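Local coordinates for protein putative modulator of DNA gyrase (Bacteroides thetaiotaomicron, PDB 1VPB) that is a putative modulator of DNA gyrase and probably acts as a metallopeptidase, at residues Cys34-Tyr42 and Asp171-Asn179; Leu283-Leu294 and Arg319-Tyr330. One frame throughout, in Å; residues are numbered along the deposited sequence.

In the fold
The two interactions lie in different parts of the chain. Interaction 1 joins strands 36-52 and 159-177, the two central neighbours of a six-stranded antiparallel sheet. Its strands come from the first and the central regions typical of PmbA/TldA metallopeptidases. Interaction 2 lies wholly within the C-terminal region, where the loop 283-294 wraps round the strands and turn of 319-330. Their centres are 35 Å apart and their nearest atoms about 16 Å apart, so they do not touch. Both segments of interaction 1 precede those of interaction 2 along the chain. An ethanediol, probably from the crystallisation liquor, sits at Asp-290 in interaction 2.

Interaction 1 (Cys34-Tyr42 and Asp171-Asn179); sequences CQAAKVLLY and DFAYRLISN
Val-39 and Leu-176 pair at the apolar centre of two antiparallel neighbours in a six-stranded sheet, their CB atoms 4.4 Å apart. Leu-41 and Tyr-174 pair on the same face. Helix 16-31 covers this face, with Met-26 against Leu-176 and Lys-19 against Tyr-174. The hydroxyl of Tyr-174 bonds to Glu-182 and Gln-23. Four backbone bonds bind these two hydrogen-bonded pairs; the straightest runs from Leu-41 N to Tyr-174 O at 172°.

The other face carries Lys-38, Leu-40, Ala-173, Arg-175 and Ile-177. Leu-40 CD1 touches Ala-173 CB at 3.9 Å. Lys-38 and Ile-177 lie side by side and point the same way. In the conformer described, one of two, Arg-175 starts with CG opposite the backbone N (chi1 169°), then bends at chi2 and chi3. This folds its guanidinium back over the neighbouring strand. One face of the group lies over Val-39 O, while Lys-38 CB lies at its edge, 3.5 Å from Arg-175 NH1. Lys-38 instead extends away to the hydroxyl of Tyr-72.

At the polar end the strand pairing passes to a side chain. Ser-178 N donates to Ala-37 O, and Ala-37 N donates to Ser-178 OG at 3.0 Å. A water then bridges onward, 2.7 Å from Ser-178 OG and donating to Gln-35 O at 2.9 Å.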
loop_
_atom_site.group_PDB
_atom_site.type_symbol
_atom_site.label_atom_id
_atom_site.label_comp_id
_atom_site.label_asym_id
_atom_site.label_seq_id
_atom_site.Cartn_x
_atom_site.Cartn_y
_atom_site.Cartn_z
ATOM N N CYS A 34 -14.544 29.089 -8.891
ATOM C CA CYS A 34 -14.056 29.012 -7.532
ATOM C C CYS A 34 -14.046 30.381 -6.840
ATOM O O CYS A 34 -13.421 31.307 -7.364
ATOM C CB CYS A 34 -12.637 28.459 -7.475
ATOM S SG CYS A 34 -12.478 26.746 -8.076
ATOM N N GLN A 35 -14.619 30.415 -5.658
ATOM C CA GLN A 35 -14.521 31.584 -4.738
ATOM C C GLN A 35 -13.092 31.557 -4.175
ATOM O O GLN A 35 -12.539 32.587 -3.825
ATOM C CB GLN A 35 -15.508 31.587 -3.637
ATOM C CG GLN A 35 -16.882 31.951 -4.035
ATOM C CD GLN A 35 -17.660 30.786 -4.632
ATOM O OE1 GLN A 35 -17.240 29.604 -4.508
ATOM N NE2 GLN A 35 -18.767 31.103 -5.354
ATOM N N ALA A 36 -12.491 30.359 -4.083
ATOM C CA ALA A 36 -11.152 30.209 -3.519
ATOM C C ALA A 36 -10.540 28.938 -4.094
ATOM O O ALA A 36 -11.237 28.043 -4.544
ATOM C CB ALA A 36 -11.181 30.147 -2.053
ATOM N N ALA A 37 -9.209 28.882 -4.103
ATOM C CA ALA A 37 -8.510 27.686 -4.579
ATOM C C ALA A 37 -7.117 27.605 -3.945
ATOM O O ALA A 37 -6.565 28.618 -3.519
ATOM C CB ALA A 37 -8.378 27.681 -6.041
ATOM N N LYS A 38 -6.593 26.385 -3.954
ATOM C CA LYS A 38 -5.177 26.108 -3.585
ATOM C C LYS A 38 -4.614 25.376 -4.781
ATOM O O LYS A 38 -5.297 24.516 -5.366
ATOM C CB LYS A 38 -5.135 25.283 -2.312
ATOM C CG LYS A 38 -5.752 25.850 -1.090
ATOM C CD LYS A 38 -5.737 24.901 0.009
ATOM C CE LYS A 38 -6.344 25.453 1.287
ATOM N NZ LYS A 38 -6.625 24.280 2.217
ATOM N N VAL A 39 -3.349 25.671 -5.156
ATOM C CA VAL A 39 -2.680 24.997 -6.244
ATOM C C VAL A 39 -1.309 24.539 -5.720
ATOM O O VAL A 39 -0.648 25.283 -5.037
ATOM C CB VAL A 39 -2.498 25.933 -7.471
ATOM C CG1 VAL A 39 -1.699 25.277 -8.545
ATOM C CG2 VAL A 39 -3.888 26.411 -8.014
ATOM N N LEU A 40 -1.003 23.310 -6.011
ATOM C CA LEU A 40 0.350 22.737 -5.816
ATOM C C LEU A 40 0.912 22.288 -7.124
ATOM O O LEU A 40 0.332 21.491 -7.836
ATOM C CB LEU A 40 0.275 21.615 -4.848
ATOM C CG LEU A 40 1.498 20.690 -4.736
ATOM C CD1 LEU A 40 2.519 21.457 -3.937
ATOM C CD2 LEU A 40 1.109 19.395 -4.110
ATOM N N LEU A 41 2.134 22.735 -7.437
ATOM C CA LEU A 41 2.865 22.185 -8.536
ATOM C C LEU A 41 4.074 21.476 -7.909
ATOM O O LEU A 41 4.749 22.046 -7.051
ATOM C CB LEU A 41 3.293 23.338 -9.434
ATOM C CG LEU A 41 4.124 22.964 -10.662
ATOM C CD1 LEU A 41 3.311 22.406 -11.747
ATOM C CD2 LEU A 41 4.775 24.233 -11.144
ATOM N N TYR A 42 4.215 20.188 -8.213
ATOM C CA TYR A 42 5.220 19.375 -7.561
ATOM C C TYR A 42 6.062 18.719 -8.617
ATOM O O TYR A 42 5.644 18.493 -9.765
ATOM C CB TYR A 42 4.589 18.340 -6.627
ATOM C CG TYR A 42 3.649 17.400 -7.348
ATOM C CD1 TYR A 42 4.148 16.286 -7.984
ATOM C CD2 TYR A 42 2.278 17.664 -7.438
ATOM C CE1 TYR A 42 3.336 15.430 -8.692
ATOM C CE2 TYR A 42 1.439 16.778 -8.149
ATOM C CZ TYR A 42 1.989 15.670 -8.761
ATOM O OH TYR A 42 1.227 14.772 -9.498
ATOM N N ASP A 171 12.850 16.423 -4.349
ATOM C CA ASP A 171 11.434 16.816 -4.282
ATOM C C ASP A 171 11.375 18.310 -4.280
ATOM O O ASP A 171 12.131 18.975 -3.564
ATOM C CB ASP A 171 10.789 16.250 -3.050
ATOM C CG ASP A 171 10.649 14.777 -3.112
ATOM O OD1 ASP A 171 9.670 14.324 -3.733
ATOM O OD2 ASP A 171 11.407 14.024 -2.522
ATOM N N PHE A 172 10.482 18.845 -5.098
ATOM C CA PHE A 172 10.192 20.277 -5.207
ATOM C C PHE A 172 8.707 20.513 -5.120
ATOM O O PHE A 172 7.911 19.718 -5.642
ATOM C CB PHE A 172 10.626 20.829 -6.546
ATOM C CG PHE A 172 12.116 20.624 -6.853
ATOM C CD1 PHE A 172 12.564 19.458 -7.433
ATOM C CD2 PHE A 172 13.052 21.616 -6.553
ATOM C CE1 PHE A 172 13.922 19.258 -7.698
ATOM C CE2 PHE A 172 14.419 21.394 -6.805
ATOM C CZ PHE A 172 14.818 20.223 -7.360
ATOM N N ALA A 173 8.339 21.604 -4.495
ATOM C CA ALA A 173 6.901 21.989 -4.384
ATOM C C ALA A 173 6.778 23.456 -4.435
ATOM O O ALA A 173 7.550 24.161 -3.771
ATOM C CB ALA A 173 6.318 21.483 -3.114
ATOM N N TYR A 174 5.792 23.933 -5.212
ATOM C CA TYR A 174 5.420 25.330 -5.274
ATOM C C TYR A 174 3.946 25.411 -4.962
ATOM O O TYR A 174 3.164 24.745 -5.669
ATOM C CB TYR A 174 5.699 25.870 -6.652
ATOM C CG TYR A 174 5.348 27.301 -6.883
ATOM C CD1 TYR A 174 6.037 28.338 -6.253
ATOM C CD2 TYR A 174 4.368 27.661 -7.793
ATOM C CE1 TYR A 174 5.719 29.685 -6.481
ATOM C CE2 TYR A 174 4.057 28.993 -8.060
ATOM C CZ TYR A 174 4.759 30.028 -7.421
ATOM O OH TYR A 174 4.442 31.368 -7.677
ATOM N N ARG A 175 3.595 26.274 -4.019
ATOM C CA ARG A 175 2.248 26.299 -3.456
ATOM C C ARG A 175 1.702 27.705 -3.632
ATOM O O ARG A 175 2.434 28.697 -3.455
ATOM C CB ARG A 175 2.349 25.888 -1.991
ATOM C CG ARG A 175 1.115 26.105 -1.169
ATOM C CD ARG A 175 0.733 24.957 -0.199
ATOM N NE ARG A 175 -0.074 23.969 -0.885
ATOM C CZ ARG A 175 -1.214 24.232 -1.503
ATOM N NH1 ARG A 175 -1.735 25.440 -1.457
ATOM N NH2 ARG A 175 -1.865 23.273 -2.139
ATOM N N LEU A 176 0.409 27.798 -3.994
ATOM C CA LEU A 176 -0.307 29.036 -4.074
ATOM C C LEU A 176 -1.670 28.859 -3.411
ATOM O O LEU A 176 -2.292 27.794 -3.578
ATOM C CB LEU A 176 -0.561 29.392 -5.545
ATOM C CG LEU A 176 0.622 29.707 -6.439
ATOM C CD1 LEU A 176 0.158 29.891 -7.916
ATOM C CD2 LEU A 176 1.357 30.907 -5.935
ATOM N N ILE A 177 -2.100 29.853 -2.662
ATOM C CA ILE A 177 -3.432 29.877 -2.054
ATOM C C ILE A 177 -4.041 31.208 -2.383
ATOM O O ILE A 177 -3.384 32.229 -2.274
ATOM C CB ILE A 177 -3.407 29.585 -0.562
ATOM C CG1 ILE A 177 -2.629 28.289 -0.272
ATOM C CG2 ILE A 177 -4.795 29.530 0.014
ATOM C CD1 ILE A 177 -2.517 28.020 1.233
ATOM N N SER A 178 -5.315 31.233 -2.820
ATOM C CA SER A 178 -5.876 32.448 -3.392
ATOM C C SER A 178 -6.078 33.679 -2.495
ATOM O O SER A 178 -6.434 34.750 -3.011
ATOM C CB SER A 178 -7.250 32.097 -4.030
ATOM O OG SER A 178 -8.130 31.536 -3.114
ATOM N N ASN A 179 -5.997 33.516 -1.189
ATOM C CA ASN A 179 -6.078 34.637 -0.255
ATOM C C ASN A 179 -4.663 35.111 0.186
ATOM O O ASN A 179 -4.556 35.777 1.228
ATOM C CB ASN A 179 -6.970 34.349 0.923
ATOM C CG ASN A 179 -6.407 33.293 1.856
ATOM O OD1 ASN A 179 -5.487 32.581 1.441
ATOM N ND2 ASN A 179 -6.921 33.252 3.107
HETATM O O HOH W 1 -9.999 33.471 -2.732
#

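Interaction 2 (Leu283-Leu294 and Arg319-Tyr330); sequences LNEKIASDRLTL and RSIFDKGVLNTY. With EDO (1,2-ethanediol), chain C.
Leu-292 holds CG opposite its backbone N (chi1 179°), and Phe-322 holds its ring beside its own N (chi1 -73°). These settings bring Leu-292 CD2 over the centre of the Phe-322 ring, a CH-pi contact 3.7 Å from the centroid. Leu-327 CD1 lies over the opposite face, nearer the rim. Ile-287 CD1 meets the ring edge in plane, 4.0 Å from Phe-322 CE1. Leu-294 CD2 also lies at the edge, 4.2 Å from Phe-322 CD2. Met-263 of helix 256-265 touches the ring too.

Here strand 294-296 pairs with 319-323 in a five-stranded mixed sheet, with strand 326-327 at its edge. Ile-321 and Phe-322 both face Leu-294 in a classic beta bulge. Leu-294 O accepts from both Ile-321 N and Phe-322 N, the latter on a lone pair. Further along, a type I' turn from Asp-323 to Val-326 pushes Gly-325 into the loop 283-294. Gly-325 O takes Ala-288 N at 2.9 Å, and Gly-325 N donates to Leu-292 O. Thr-293 OG1 receives Lys-324 N at 3.0 Å.

At the far end, Leu-283 CB is 3.7 Å from Tyr-330 CE2. Asn-284 ND2 makes a long, bent bond of 3.3 Å to Asn-328 OD1. On the exposed side, Lys-286 NZ forms a salt bridge with Asp-290 OD1 at 2.8 Å and also donates to Ala-288 O. Both carboxylate oxygens of Asp-290 accept from the ethanediol hydroxyls.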
loop_
_atom_site.group_PDB
_atom_site.type_symbol
_atom_site.label_atom_id
_atom_site.label_comp_id
_atom_site.label_asym_id
_atom_site.label_seq_id
_atom_site.Cartn_x
_atom_site.Cartn_y
_atom_site.Cartn_z
ATOM N N LEU A 283 -5.952 17.992 27.403
ATOM C CA LEU A 283 -5.076 19.117 27.156
ATOM C C LEU A 283 -4.788 19.801 28.483
ATOM O O LEU A 283 -5.688 20.008 29.286
ATOM C CB LEU A 283 -5.682 20.088 26.124
ATOM C CG LEU A 283 -4.805 21.232 25.619
ATOM C CD1 LEU A 283 -3.619 20.710 24.792
ATOM C CD2 LEU A 283 -5.622 22.161 24.771
ATOM N N ASN A 284 -3.505 20.126 28.692
ATOM C CA ASN A 284 -3.033 20.804 29.883
ATOM C C ASN A 284 -3.225 19.996 31.155
ATOM O O ASN A 284 -3.127 20.533 32.239
ATOM C CB ASN A 284 -3.610 22.222 30.006
ATOM C CG ASN A 284 -3.324 23.077 28.754
ATOM O OD1 ASN A 284 -4.256 23.605 28.184
ATOM N ND2 ASN A 284 -2.064 23.134 28.298
ATOM N N GLU A 285 -3.386 18.682 31.014
ATOM C CA GLU A 285 -3.404 17.803 32.165
ATOM C C GLU A 285 -2.105 17.037 32.319
ATOM O O GLU A 285 -1.361 16.801 31.355
ATOM C CB GLU A 285 -4.554 16.793 32.043
ATOM C CG GLU A 285 -5.954 17.395 31.912
ATOM C CD GLU A 285 -6.445 18.146 33.142
ATOM O OE1 GLU A 285 -5.889 18.053 34.264
ATOM O OE2 GLU A 285 -7.413 18.897 32.977
ATOM N N LYS A 286 -1.864 16.620 33.548
ATOM C CA LYS A 286 -0.622 15.958 33.922
ATOM C C LYS A 286 -0.824 14.460 33.721
ATOM O O LYS A 286 -1.051 13.704 34.686
ATOM C CB LYS A 286 -0.271 16.278 35.384
ATOM C CG LYS A 286 1.203 16.230 35.698
ATOM C CD LYS A 286 1.912 14.923 35.433
ATOM C CE LYS A 286 3.378 14.997 35.933
ATOM N NZ LYS A 286 4.199 13.778 35.706
ATOM N N ILE A 287 -0.757 14.033 32.453
ATOM C CA ILE A 287 -1.123 12.664 32.121
ATOM C C ILE A 287 0.026 11.678 32.083
ATOM O O ILE A 287 -0.199 10.499 32.196
ATOM C CB ILE A 287 -1.918 12.593 30.804
ATOM C CG1 ILE A 287 -1.083 13.073 29.644
ATOM C CG2 ILE A 287 -3.177 13.423 30.882
ATOM C CD1 ILE A 287 -1.785 12.792 28.306
ATOM N N ALA A 288 1.259 12.137 31.877
ATOM C CA ALA A 288 2.339 11.205 31.715
ATOM C C ALA A 288 3.529 11.544 32.640
ATOM O O ALA A 288 3.429 12.406 33.513
ATOM C CB ALA A 288 2.740 11.174 30.266
ATOM N N SER A 289 4.633 10.832 32.447
ATOM C CA SER A 289 5.801 10.890 33.326
ATOM C C SER A 289 6.472 12.251 33.349
ATOM O O SER A 289 6.507 12.939 32.357
ATOM C CB SER A 289 6.831 9.871 32.881
ATOM O OG SER A 289 8.013 9.936 33.674
ATOM N N ASP A 290 7.066 12.596 34.504
ATOM C CA ASP A 290 7.979 13.743 34.539
ATOM C C ASP A 290 9.083 13.658 33.514
ATOM O O ASP A 290 9.608 14.685 33.095
ATOM C CB ASP A 290 8.713 13.818 35.874
ATOM C CG ASP A 290 7.862 14.237 36.994
ATOM O OD1 ASP A 290 6.677 14.584 36.812
ATOM O OD2 ASP A 290 8.359 14.313 38.147
ATOM N N ARG A 291 9.443 12.441 33.134
ATOM C CA ARG A 291 10.555 12.195 32.190
ATOM C C ARG A 291 10.165 12.378 30.748
ATOM O O ARG A 291 11.040 12.285 29.892
ATOM C CB ARG A 291 11.151 10.787 32.415
ATOM C CG ARG A 291 11.690 10.522 33.788
ATOM C CD ARG A 291 13.097 10.960 34.091
ATOM N NE ARG A 291 13.333 12.365 33.793
ATOM C CZ ARG A 291 12.955 13.426 34.521
ATOM N NH1 ARG A 291 12.267 13.304 35.644
ATOM N NH2 ARG A 291 13.285 14.647 34.083
ATOM N N LEU A 292 8.883 12.582 30.448
ATOM C CA LEU A 292 8.424 12.802 29.072
ATOM C C LEU A 292 8.310 14.289 28.768
ATOM O O LEU A 292 7.342 14.939 29.103
ATOM C CB LEU A 292 7.073 12.146 28.804
ATOM C CG LEU A 292 6.439 12.313 27.405
ATOM C CD1 LEU A 292 7.435 11.827 26.356
ATOM C CD2 LEU A 292 5.105 11.587 27.271
ATOM N N THR A 293 9.326 14.774 28.088
ATOM C CA THR A 293 9.326 16.078 27.485
ATOM C C THR A 293 9.604 15.930 26.005
ATOM O O THR A 293 10.577 15.293 25.572
ATOM C CB THR A 293 10.382 16.970 28.204
ATOM O OG1 THR A 293 9.968 17.187 29.545
ATOM C CG2 THR A 293 10.443 18.344 27.580
ATOM N N LEU A 294 8.720 16.535 25.228
ATOM C CA LEU A 294 8.649 16.331 23.806
ATOM C C LEU A 294 8.276 17.649 23.169
ATOM O O LEU A 294 7.294 18.264 23.553
ATOM C CB LEU A 294 7.589 15.300 23.474
ATOM C CG LEU A 294 7.559 14.828 22.014
ATOM C CD1 LEU A 294 8.755 13.988 21.576
ATOM C CD2 LEU A 294 6.260 14.047 21.771
ATOM N N ARG A 319 6.724 24.151 19.370
ATOM C CA ARG A 319 5.715 23.933 20.387
ATOM C C ARG A 319 6.152 22.848 21.372
ATOM O O ARG A 319 6.785 21.870 21.007
ATOM C CB ARG A 319 4.405 23.431 19.772
ATOM C CG ARG A 319 3.547 24.532 19.135
ATOM C CD ARG A 319 2.158 24.078 18.716
ATOM N NE ARG A 319 1.367 25.179 18.189
ATOM C CZ ARG A 319 1.405 25.620 16.928
ATOM N NH1 ARG A 319 2.196 25.053 16.032
ATOM N NH2 ARG A 319 0.644 26.639 16.570
ATOM N N SER A 320 5.735 23.050 22.607
ATOM C CA SER A 320 5.767 22.046 23.632
ATOM C C SER A 320 4.594 21.086 23.365
ATOM O O SER A 320 3.446 21.495 23.363
ATOM C CB SER A 320 5.547 22.686 24.995
ATOM O OG SER A 320 5.478 21.677 25.964
ATOM N N ILE A 321 4.913 19.817 23.176
ATOM C CA ILE A 321 3.875 18.780 23.108
ATOM C C ILE A 321 3.637 18.223 24.495
ATOM O O ILE A 321 2.498 18.312 25.003
ATOM C CB ILE A 321 4.243 17.682 22.119
ATOM C CG1 ILE A 321 4.305 18.290 20.715
ATOM C CG2 ILE A 321 3.196 16.541 22.185
ATOM C CD1 ILE A 321 4.917 17.420 19.691
ATOM N N PHE A 322 4.705 17.718 25.123
ATOM C CA PHE A 322 4.666 17.371 26.546
ATOM C C PHE A 322 5.785 18.125 27.265
ATOM O O PHE A 322 6.932 18.146 26.775
ATOM C CB PHE A 322 4.924 15.883 26.742
ATOM C CG PHE A 322 3.791 15.010 26.334
ATOM C CD1 PHE A 322 2.759 14.770 27.215
ATOM C CD2 PHE A 322 3.789 14.381 25.096
ATOM C CE1 PHE A 322 1.711 13.938 26.865
ATOM C CE2 PHE A 322 2.717 13.590 24.713
ATOM C CZ PHE A 322 1.682 13.369 25.615
ATOM N N ASP A 323 5.433 18.691 28.414
ATOM C CA ASP A 323 6.399 19.314 29.325
ATOM C C ASP A 323 6.315 18.573 30.656
ATOM O O ASP A 323 5.356 18.735 31.415
ATOM C CB ASP A 323 6.041 20.786 29.435
ATOM C CG ASP A 323 6.963 21.555 30.349
ATOM O OD1 ASP A 323 7.998 21.030 30.796
ATOM O OD2 ASP A 323 6.685 22.716 30.673
ATOM N N LYS A 324 7.294 17.701 30.875
ATOM C CA LYS A 324 7.371 16.899 32.065
ATOM C C LYS A 324 6.021 16.235 32.328
ATOM O O LYS A 324 5.489 16.268 33.435
ATOM C CB LYS A 324 7.811 17.771 33.268
ATOM C CG LYS A 324 9.289 18.221 33.163
ATOM C CD LYS A 324 9.699 19.088 34.359
ATOM C CE LYS A 324 10.981 19.855 34.068
ATOM N NZ LYS A 324 12.124 18.972 33.688
ATOM N N GLY A 325 5.457 15.651 31.272
ATOM C CA GLY A 325 4.256 14.836 31.379
ATOM C C GLY A 325 2.939 15.548 31.178
ATOM O O GLY A 325 1.891 14.912 31.118
ATOM N N VAL A 326 2.996 16.876 31.087
ATOM C CA VAL A 326 1.800 17.676 30.867
ATOM C C VAL A 326 1.636 17.809 29.360
ATOM O O VAL A 326 2.556 18.246 28.656
ATOM C CB VAL A 326 1.918 19.044 31.501
ATOM C CG1 VAL A 326 0.717 19.936 31.105
ATOM C CG2 VAL A 326 2.037 18.899 33.003
ATOM N N LEU A 327 0.473 17.431 28.861
ATOM C CA LEU A 327 0.173 17.597 27.435
ATOM C C LEU A 327 -0.160 19.048 27.111
ATOM O O LEU A 327 -1.050 19.649 27.761
ATOM C CB LEU A 327 -1.030 16.734 27.069
ATOM C CG LEU A 327 -1.509 16.838 25.628
ATOM C CD1 LEU A 327 -0.392 16.418 24.665
ATOM C CD2 LEU A 327 -2.740 15.969 25.487
ATOM N N ASN A 328 0.526 19.621 26.125
ATOM C CA ASN A 328 0.361 21.027 25.857
ATOM C C ASN A 328 -0.162 21.439 24.480
ATOM O O ASN A 328 -0.396 22.624 24.258
ATOM C CB ASN A 328 1.673 21.775 26.088
ATOM C CG ASN A 328 1.959 21.987 27.568
ATOM O OD1 ASN A 328 1.051 22.145 28.388
ATOM N ND2 ASN A 328 3.223 22.012 27.912
ATOM N N THR A 329 -0.255 20.484 23.551
ATOM C CA THR A 329 -0.623 20.752 22.148
ATOM C C THR A 329 -1.527 19.686 21.567
ATOM O O THR A 329 -1.285 18.491 21.771
ATOM C CB THR A 329 0.656 20.782 21.294
ATOM O OG1 THR A 329 1.455 21.893 21.689
ATOM C CG2 THR A 329 0.349 21.059 19.829
ATOM N N TYR A 330 -2.530 20.132 20.783
ATOM C CA TYR A 330 -3.152 19.271 19.790
ATOM C C TYR A 330 -2.745 19.810 18.407
ATOM O O TYR A 330 -2.370 20.995 18.269
ATOM C CB TYR A 330 -4.653 19.352 19.930
ATOM C CG TYR A 330 -5.286 18.740 21.146
ATOM C CD1 TYR A 330 -4.951 17.470 21.580
ATOM C CD2 TYR A 330 -6.321 19.389 21.786
ATOM C CE1 TYR A 330 -5.635 16.864 22.671
ATOM C CE2 TYR A 330 -6.965 18.808 22.864
ATOM C CZ TYR A 330 -6.616 17.555 23.301
ATOM O OH TYR A 330 -7.290 17.013 24.400
HETATM C C1 EDO C . 5.993 14.700 40.798
HETATM O O1 EDO C . 7.043 13.907 40.266
HETATM C C2 EDO C . 4.877 15.018 39.789
HETATM O O2 EDO C . 5.340 15.927 38.764
HETATM O O HOH W 2 -1.293 24.499 25.989
HETATM O O HOH W 3 -0.191 23.502 30.529
HETATM O O HOH W 4 11.983 18.886 30.848
#